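Local coordinates for 4-hydroxy-3-methylbut-2-enyl diphosphate reductase, apicoplast (Plasmodium falciparum, PDB 4N7B), which catalyses the iron-sulfur-dependent reduction of (E)-4-hydroxy-3-methylbut-2-enyl diphosphate to isopentenyl and dimethylallyl diphosphate, the last step of the apicoplast MEP pathway, at residues I412-A415 with T416-Q420; Q326-A329 with K330-Y333; F494-L497 with L498-P502. All blocks are in the same frame, centred on the assembly; numbering follows the deposited sequence.

Contact 1 of 3, residues I412-A415 with T416-Q420; sequences ICYA and TTNRQ. With F3S (Fe3-s4 cluster), chain B.
Ile412 lays its CG2 methyl against Thr416, the two CG2 atoms 3.7 Å apart and the side chains crossing at about a right angle; the same methyl also reaches the hydroxyl side of Thr417. A water joins the ends of this turn, donating to Ile412 O and hydrogen-bonded to Thr417 OG1. The next residue, Cys413, does two things with one atom. Its SG is bound to the iron atom FE4 of the 3Fe-4S cluster at 2.3 Å, and it accepts a hydrogen bond from Thr416 N, the donor lying 3.5 Å from SG. That makes Cys413 the N-cap of helix 414-427; the N-terminal, positive end of the helix and this N-H both lie by the sulfur and would be expected to ease its negative charge. The placement follows from chi1 of 72°, which sets SG between the backbone N and the carbonyl carbon and so turns it back over the first turn. Cys413 is one of three cysteines, with Cys231 and Cys315, that hold the iron-sulfur cluster at the heart of the IspH fold. Tyr414 comes near the same cluster, CE1 lying 3.8 Å from S3, while its ring edge meets Asn418 ND2, ring and amide planes 81° apart; its OH is bonded to Lys232 N. In the next residue, Ala415 O is gripped twice by Arg419, one turn ahead, by the backbone N at 2.9 Å and by NH1 at 3.1 Å. Arg419 NH1 also forms a salt bridge with Glu515, which accepts from Asn418 ND2 as well.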
loop_
_atom_site.group_PDB
_atom_site.type_symbol
_atom_site.label_atom_id
_atom_site.label_comp_id
_atom_site.label_asym_id
_atom_site.label_seq_id
_atom_site.Cartn_x
_atom_site.Cartn_y
_atom_site.Cartn_z
ATOM N N ILE A 412 -5.338 5.594 7.608
ATOM C CA ILE A 412 -3.958 5.205 7.322
ATOM C C ILE A 412 -3.666 3.925 8.108
ATOM O O ILE A 412 -3.831 3.903 9.333
ATOM C CB ILE A 412 -2.970 6.319 7.700
ATOM C CG1 ILE A 412 -3.152 7.519 6.767
ATOM C CG2 ILE A 412 -1.536 5.817 7.603
ATOM C CD1 ILE A 412 -2.243 8.649 7.094
ATOM N N CYS A 413 -3.245 2.859 7.418
ATOM C CA CYS A 413 -3.142 1.519 8.034
ATOM C C CYS A 413 -1.928 1.332 8.964
ATOM O O CYS A 413 -0.964 2.110 8.951
ATOM C CB CYS A 413 -3.107 0.445 6.942
ATOM S SG CYS A 413 -1.564 0.385 6.020
ATOM N N TYR A 414 -1.988 0.262 9.750
ATOM C CA TYR A 414 -1.005 -0.015 10.774
ATOM C C TYR A 414 0.378 -0.138 10.122
ATOM O O TYR A 414 1.389 0.268 10.707
ATOM C CB TYR A 414 -1.393 -1.316 11.545
ATOM C CG TYR A 414 -1.052 -2.543 10.760
ATOM C CD1 TYR A 414 -1.848 -2.953 9.692
ATOM C CD2 TYR A 414 0.111 -3.254 11.029
ATOM C CE1 TYR A 414 -1.495 -4.059 8.939
ATOM C CE2 TYR A 414 0.463 -4.354 10.288
ATOM C CZ TYR A 414 -0.333 -4.752 9.249
ATOM O OH TYR A 414 0.034 -5.845 8.517
ATOM N N ALA A 415 0.432 -0.686 8.906
ATOM C CA ALA A 415 1.728 -0.979 8.272
ATOM C C ALA A 415 2.413 0.289 7.809
ATOM O O ALA A 415 3.628 0.454 7.960
ATOM C CB ALA A 415 1.562 -1.948 7.107
ATOM N N THR A 416 1.622 1.201 7.263
ATOM C CA THR A 416 2.119 2.505 6.818
ATOM C C THR A 416 2.622 3.309 8.036
ATOM O O THR A 416 3.762 3.799 8.086
ATOM C CB THR A 416 0.996 3.218 6.115
ATOM O OG1 THR A 416 0.639 2.472 4.941
ATOM C CG2 THR A 416 1.381 4.634 5.725
ATOM N N THR A 417 1.778 3.384 9.050
ATOM C CA THR A 417 2.118 4.086 10.286
ATOM C C THR A 417 3.402 3.513 10.898
ATOM O O THR A 417 4.330 4.231 11.259
ATOM C CB THR A 417 0.977 3.915 11.322
ATOM O OG1 THR A 417 -0.193 4.573 10.843
ATOM C CG2 THR A 417 1.369 4.486 12.677
ATOM N N ASN A 418 3.441 2.200 11.020
ATOM C CA ASN A 418 4.553 1.550 11.665
ATOM C C ASN A 418 5.844 1.735 10.899
ATOM O O ASN A 418 6.899 1.961 11.496
ATOM C CB ASN A 418 4.281 0.053 11.817
ATOM C CG ASN A 418 3.240 -0.259 12.871
ATOM O OD1 ASN A 418 2.839 0.599 13.645
ATOM N ND2 ASN A 418 2.831 -1.526 12.932
ATOM N N ARG A 419 5.806 1.589 9.585
ATOM C CA ARG A 419 7.048 1.711 8.835
ATOM C C ARG A 419 7.588 3.148 8.839
ATOM O O ARG A 419 8.791 3.337 9.009
ATOM C CB ARG A 419 6.874 1.184 7.409
ATOM C CG ARG A 419 7.035 -0.332 7.350
ATOM C CD ARG A 419 6.041 -0.964 6.412
ATOM N NE ARG A 419 6.041 -2.408 6.585
ATOM C CZ ARG A 419 5.395 -3.046 7.558
ATOM N NH1 ARG A 419 4.681 -2.372 8.458
ATOM N NH2 ARG A 419 5.469 -4.365 7.637
ATOM N N GLN A 420 6.722 4.154 8.666
ATOM C CA GLN A 420 7.155 5.558 8.739
ATOM C C GLN A 420 7.632 5.909 10.136
ATOM O O GLN A 420 8.656 6.564 10.314
ATOM C CB GLN A 420 6.019 6.510 8.340
ATOM C CG GLN A 420 5.722 6.521 6.853
ATOM C CD GLN A 420 4.489 7.347 6.495
ATOM O OE1 GLN A 420 4.162 8.320 7.177
ATOM N NE2 GLN A 420 3.790 6.944 5.438
HETATM FE FE1 F3S B . -0.737 -3.366 3.346
HETATM FE FE3 F3S B . -3.419 -3.279 3.575
HETATM FE FE4 F3S B . -1.858 -1.292 4.490
HETATM S S1 F3S B . -2.228 -3.797 1.798
HETATM S S2 F3S B . -0.062 -1.252 3.176
HETATM S S3 F3S B . -1.962 -3.381 5.205
HETATM S S4 F3S B . -3.810 -1.096 3.498
HETATM O O HOH W 1 -2.545 3.378 11.843
#

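Contact 2 of 3, residues Q326-A329 with K330-Y333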
loop_
_atom_site.group_PDB
_atom_site.type_symbol
_atom_site.label_atom_id
_atom_site.label_comp_id
_atom_site.label_asym_id
_atom_site.label_seq_id
_atom_site.Cartn_x
_atom_site.Cartn_y
_atom_site.Cartn_z
ATOM N N GLN A 326 -19.617 3.908 2.067
ATOM C CA GLN A 326 -20.976 3.493 1.742
ATOM C C GLN A 326 -21.909 3.772 2.909
ATOM O O GLN A 326 -23.037 4.235 2.725
ATOM C CB GLN A 326 -21.015 2.002 1.426
ATOM C CG GLN A 326 -20.527 1.643 0.027
ATOM C CD GLN A 326 -20.377 0.129 -0.165
ATOM O OE1 GLN A 326 -19.325 -0.436 0.131
ATOM N NE2 GLN A 326 -21.433 -0.526 -0.651
ATOM N N MET A 327 -21.439 3.481 4.118
ATOM C CA MET A 327 -22.286 3.594 5.307
ATOM C C MET A 327 -22.662 5.042 5.598
ATOM O O MET A 327 -23.803 5.346 5.970
ATOM C CB MET A 327 -21.565 3.021 6.519
ATOM C CG MET A 327 -22.316 3.210 7.830
ATOM S SD MET A 327 -21.389 2.500 9.206
ATOM C CE MET A 327 -19.777 3.212 9.044
ATOM N N LYS A 328 -21.697 5.938 5.446
ATOM C CA LYS A 328 -21.944 7.349 5.728
ATOM C C LYS A 328 -22.705 8.015 4.601
ATOM O O LYS A 328 -23.478 8.949 4.827
ATOM C CB LYS A 328 -20.632 8.077 6.004
ATOM C CG LYS A 328 -20.028 7.676 7.334
ATOM C CD LYS A 328 -20.994 8.015 8.466
ATOM C CE LYS A 328 -20.521 7.475 9.786
ATOM N NZ LYS A 328 -21.379 7.995 10.878
ATOM N N ALA A 329 -22.523 7.525 3.382
ATOM C CA ALA A 329 -23.264 8.094 2.261
ATOM C C ALA A 329 -24.733 7.768 2.437
ATOM O O ALA A 329 -25.590 8.587 2.137
ATOM C CB ALA A 329 -22.758 7.560 0.948
ATOM N N LYS A 330 -25.027 6.573 2.935
ATOM C CA LYS A 330 -26.411 6.186 3.151
ATOM C C LYS A 330 -27.020 6.991 4.292
ATOM O O LYS A 330 -28.237 7.046 4.427
ATOM C CB LYS A 330 -26.534 4.684 3.426
ATOM C CG LYS A 330 -27.978 4.191 3.500
ATOM C CD LYS A 330 -28.058 2.728 3.948
ATOM C CE LYS A 330 -27.447 1.778 2.912
ATOM N NZ LYS A 330 -28.164 1.833 1.600
ATOM N N GLU A 331 -26.176 7.632 5.099
ATOM C CA GLU A 331 -26.655 8.496 6.174
ATOM C C GLU A 331 -26.720 9.960 5.705
ATOM O O GLU A 331 -26.962 10.879 6.492
ATOM C CB GLU A 331 -25.771 8.342 7.408
ATOM C CG GLU A 331 -25.921 6.986 8.111
ATOM C CD GLU A 331 -24.810 6.701 9.114
ATOM O OE1 GLU A 331 -23.999 7.603 9.387
ATOM O OE2 GLU A 331 -24.731 5.561 9.620
ATOM N N ASN A 332 -26.548 10.146 4.399
ATOM C CA ASN A 332 -26.577 11.464 3.759
ATOM C C ASN A 332 -25.435 12.407 4.170
ATOM O O ASN A 332 -25.636 13.618 4.309
ATOM C CB ASN A 332 -27.920 12.152 3.987
ATOM C CG ASN A 332 -28.188 13.237 2.963
ATOM O OD1 ASN A 332 -27.909 13.055 1.776
ATOM N ND2 ASN A 332 -28.720 14.381 3.415
ATOM N N TYR A 333 -24.250 11.844 4.379
ATOM C CA TYR A 333 -23.045 12.635 4.513
ATOM C C TYR A 333 -22.461 12.824 3.128
ATOM O O TYR A 333 -22.593 11.959 2.271
ATOM C CB TYR A 333 -21.989 11.890 5.323
ATOM C CG TYR A 333 -22.148 11.903 6.824
ATOM C CD1 TYR A 333 -23.173 11.206 7.449
ATOM C CD2 TYR A 333 -21.226 12.563 7.621
ATOM C CE1 TYR A 333 -23.287 11.192 8.819
ATOM C CE2 TYR A 333 -21.333 12.560 8.993
ATOM C CZ TYR A 333 -22.358 11.866 9.594
ATOM O OH TYR A 333 -22.464 11.871 10.976
HETATM O O HOH W 2 -22.558 5.151 11.277
#
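Lys328 crosses from the last turn of its helix to the residues that end it, and most of its chain has a partner. CB lies 4.1 Å from CB of Tyr333. Beyond CG the chain bends at chi2 (-60°), which carries CD over one face of the Tyr333 ring, displaced toward the rim: a CH-pi contact with CD 4.1 Å from the ring centroid and 17° off the normal. CD and CE both run past Glu331 OE1, CD the nearer, and NZ ends in a salt bridge to that oxygen, 3.0 Å away, on the syn lone pair. A water closes a small circuit, accepting from Lys328 NZ and donating to Glu331 OE2, so both carboxylate oxygens are engaged. Beside them, Met327 runs alongside Glu331 and points the same way, its CG 3.8 Å from OE2.

The backbone beneath is a Schellman motif, a standard way of terminating a helix. Tyr333 N reaches back to Lys328 O at 3.0 Å, and Asn332 N bonds to Ala329 O at 2.9 Å, closing a type I turn from Ala329 to Asn332. Asn332 is the C-prime residue, with the positive phi (66°) that lets the chain reverse. Lys328 thus supplies the acceptor for the Tyr333 amide while its side chain covers the ring of the same residue. The far end of that ring is held from another quarter: Tyr333 OH is hydrogen-bonded to Glu405 and Lys376. The cap closes helix 316-329 and passes the chain into strand 334-338 of a parallel four-stranded sheet; Lys328 and Tyr333 both touch Phe378 on the adjoining strand 377-381, and Ala329 rests on Ala353 and Cys356 of a loop.

Contact 3 of 3, residues F494-L497 with L498-P502; sequences FVNL and LTNPP
The backbone keeps its helical bonding through the last turn, Leu498 N to Phe494 O at 2.9 Å and Thr499 N to Val495 O at 3.0 Å, before the chain turns into an extended path at Asn500. Val495 O takes a second bond from the side chain of Thr499: OG1 donates to it at 2.8 Å, from the face of the carbonyl plane opposite to the one used by the amide. Chi1 of 66° holds OG1 between the backbone N and the carbonyl carbon of its own residue, where it leans back toward the preceding turn. The Thr499 methyl meets Val495 as well, CG2 to CG1 at 3.9 Å, their side chains slanting across one another.

Asn500 continues the same pattern one residue later, with a side chain in place of a main-chain donor. Its ND2 bonds to Asn496 O at 2.9 Å, an almost straight bond of 172° that lies in the carbonyl plane and uses a lone pair. The acceptor also lies in the plane of the Asn500 amide, so the N-H points at the oxygen within both planes. At this C-terminal end of helix 488-499 one carbonyl gains a side-chain donor beside its amide, and the next is met by a side chain alone among the bonds of this contact. The helix packs on the five-stranded parallel sheet of the fold: Phe494 meets Ile434 and Val436 of strand 432-436, Val495 meets Leu224 of strand 221-226 and Leu480 of strand 477-482, and Leu498 meets Leu222. Leu498 sets CG beside its backbone N, within 3.4 Å of Phe494 O, whereas Leu497, with CG anti to N, touches Leu467 and Phe503. A backbone hydrogen bond ties Leu498 to Tyr505, just before strand 506-511.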
loop_
_atom_site.group_PDB
_atom_site.type_symbol
_atom_site.label_atom_id
_atom_site.label_comp_id
_atom_site.label_asym_id
_atom_site.label_seq_id
_atom_site.Cartn_x
_atom_site.Cartn_y
_atom_site.Cartn_z
ATOM N N PHE A 494 20.866 -5.923 -0.135
ATOM C CA PHE A 494 21.457 -4.679 0.340
ATOM C C PHE A 494 22.306 -4.932 1.582
ATOM O O PHE A 494 23.446 -4.472 1.674
ATOM C CB PHE A 494 20.390 -3.627 0.629
ATOM C CG PHE A 494 19.981 -2.823 -0.590
ATOM C CD1 PHE A 494 20.730 -1.732 -1.007
ATOM C CD2 PHE A 494 18.853 -3.174 -1.329
ATOM C CE1 PHE A 494 20.348 -0.993 -2.129
ATOM C CE2 PHE A 494 18.477 -2.437 -2.456
ATOM C CZ PHE A 494 19.226 -1.358 -2.849
ATOM N N VAL A 495 21.764 -5.675 2.540
ATOM C CA VAL A 495 22.511 -5.939 3.761
ATOM C C VAL A 495 23.811 -6.638 3.387
ATOM O O VAL A 495 24.877 -6.289 3.879
ATOM C CB VAL A 495 21.711 -6.809 4.717
ATOM C CG1 VAL A 495 22.595 -7.307 5.851
ATOM C CG2 VAL A 495 20.514 -6.032 5.227
ATOM N N ASN A 496 23.725 -7.612 2.491
ATOM C CA ASN A 496 24.906 -8.367 2.104
ATOM C C ASN A 496 25.967 -7.484 1.426
ATOM O O ASN A 496 27.147 -7.548 1.753
ATOM C CB ASN A 496 24.507 -9.541 1.210
ATOM C CG ASN A 496 25.701 -10.196 0.550
ATOM O OD1 ASN A 496 26.373 -11.039 1.141
ATOM N ND2 ASN A 496 25.987 -9.787 -0.679
ATOM N N LEU A 497 25.546 -6.648 0.491
ATOM C CA LEU A 497 26.473 -5.757 -0.185
ATOM C C LEU A 497 27.128 -4.788 0.802
ATOM O O LEU A 497 28.335 -4.635 0.807
ATOM C CB LEU A 497 25.723 -4.976 -1.253
ATOM C CG LEU A 497 26.528 -3.923 -2.021
ATOM C CD1 LEU A 497 27.482 -4.596 -2.973
ATOM C CD2 LEU A 497 25.603 -2.941 -2.742
ATOM N N LEU A 498 26.327 -4.141 1.643
ATOM C CA LEU A 498 26.825 -3.044 2.482
ATOM C C LEU A 498 27.648 -3.447 3.702
ATOM O O LEU A 498 28.506 -2.678 4.127
ATOM C CB LEU A 498 25.657 -2.154 2.932
ATOM C CG LEU A 498 24.965 -1.387 1.782
ATOM C CD1 LEU A 498 23.729 -0.675 2.275
ATOM C CD2 LEU A 498 25.908 -0.395 1.126
ATOM N N THR A 499 27.384 -4.628 4.274
ATOM C CA THR A 499 28.072 -5.064 5.502
ATOM C C THR A 499 29.349 -5.854 5.220
ATOM O O THR A 499 30.126 -6.150 6.128
ATOM C CB THR A 499 27.154 -5.937 6.382
ATOM O OG1 THR A 499 26.864 -7.158 5.699
ATOM C CG2 THR A 499 25.842 -5.224 6.660
ATOM N N ASN A 500 29.557 -6.205 3.959
ATOM C CA ASN A 500 30.791 -6.856 3.527
ATOM C C ASN A 500 31.735 -5.931 2.754
ATOM O O ASN A 500 31.355 -4.833 2.376
ATOM C CB ASN A 500 30.448 -8.062 2.667
ATOM C CG ASN A 500 29.898 -9.189 3.480
ATOM O OD1 ASN A 500 30.643 -9.873 4.180
ATOM N ND2 ASN A 500 28.581 -9.371 3.441
ATOM N N PRO A 501 32.982 -6.379 2.531
ATOM C CA PRO A 501 33.934 -5.587 1.753
ATOM C C PRO A 501 33.364 -5.335 0.368
ATOM O O PRO A 501 32.649 -6.197 -0.140
ATOM C CB PRO A 501 35.169 -6.496 1.660
ATOM C CG PRO A 501 35.012 -7.501 2.783
ATOM C CD PRO A 501 33.540 -7.679 2.952
ATOM N N PRO A 502 33.680 -4.188 -0.239
ATOM C CA PRO A 502 34.575 -3.148 0.283
ATOM C C PRO A 502 33.908 -2.076 1.156
ATOM O O PRO A 502 34.560 -1.089 1.469
ATOM C CB PRO A 502 35.078 -2.488 -0.995
ATOM C CG PRO A 502 33.880 -2.552 -1.913
ATOM C CD PRO A 502 33.220 -3.878 -1.605
#

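Overall arrangement
Along the chain the contacts come in the order 2, 1, 3, and all three lie at helix ends: contact 1 at the start of helix 414-427, contacts 2 and 3 at the finish of helices 316-329 and 488-499. Contact 1 is nearest the middle, its centre about 9 Å from that of the chain, beside the cluster. Contacts 2 and 3 lie on opposite sides of the chain's centre, their centres about 53 Å apart, each 27 to 28 Å from contact 1. Helix 316-329 links two of them, since Leu317 near its start touches Cys413 and Tyr414, whereas its far end forms contact 2. The two outer contacts end helices beside two different parallel sheets; the inner one supplies one of the cluster's three cysteine ligands.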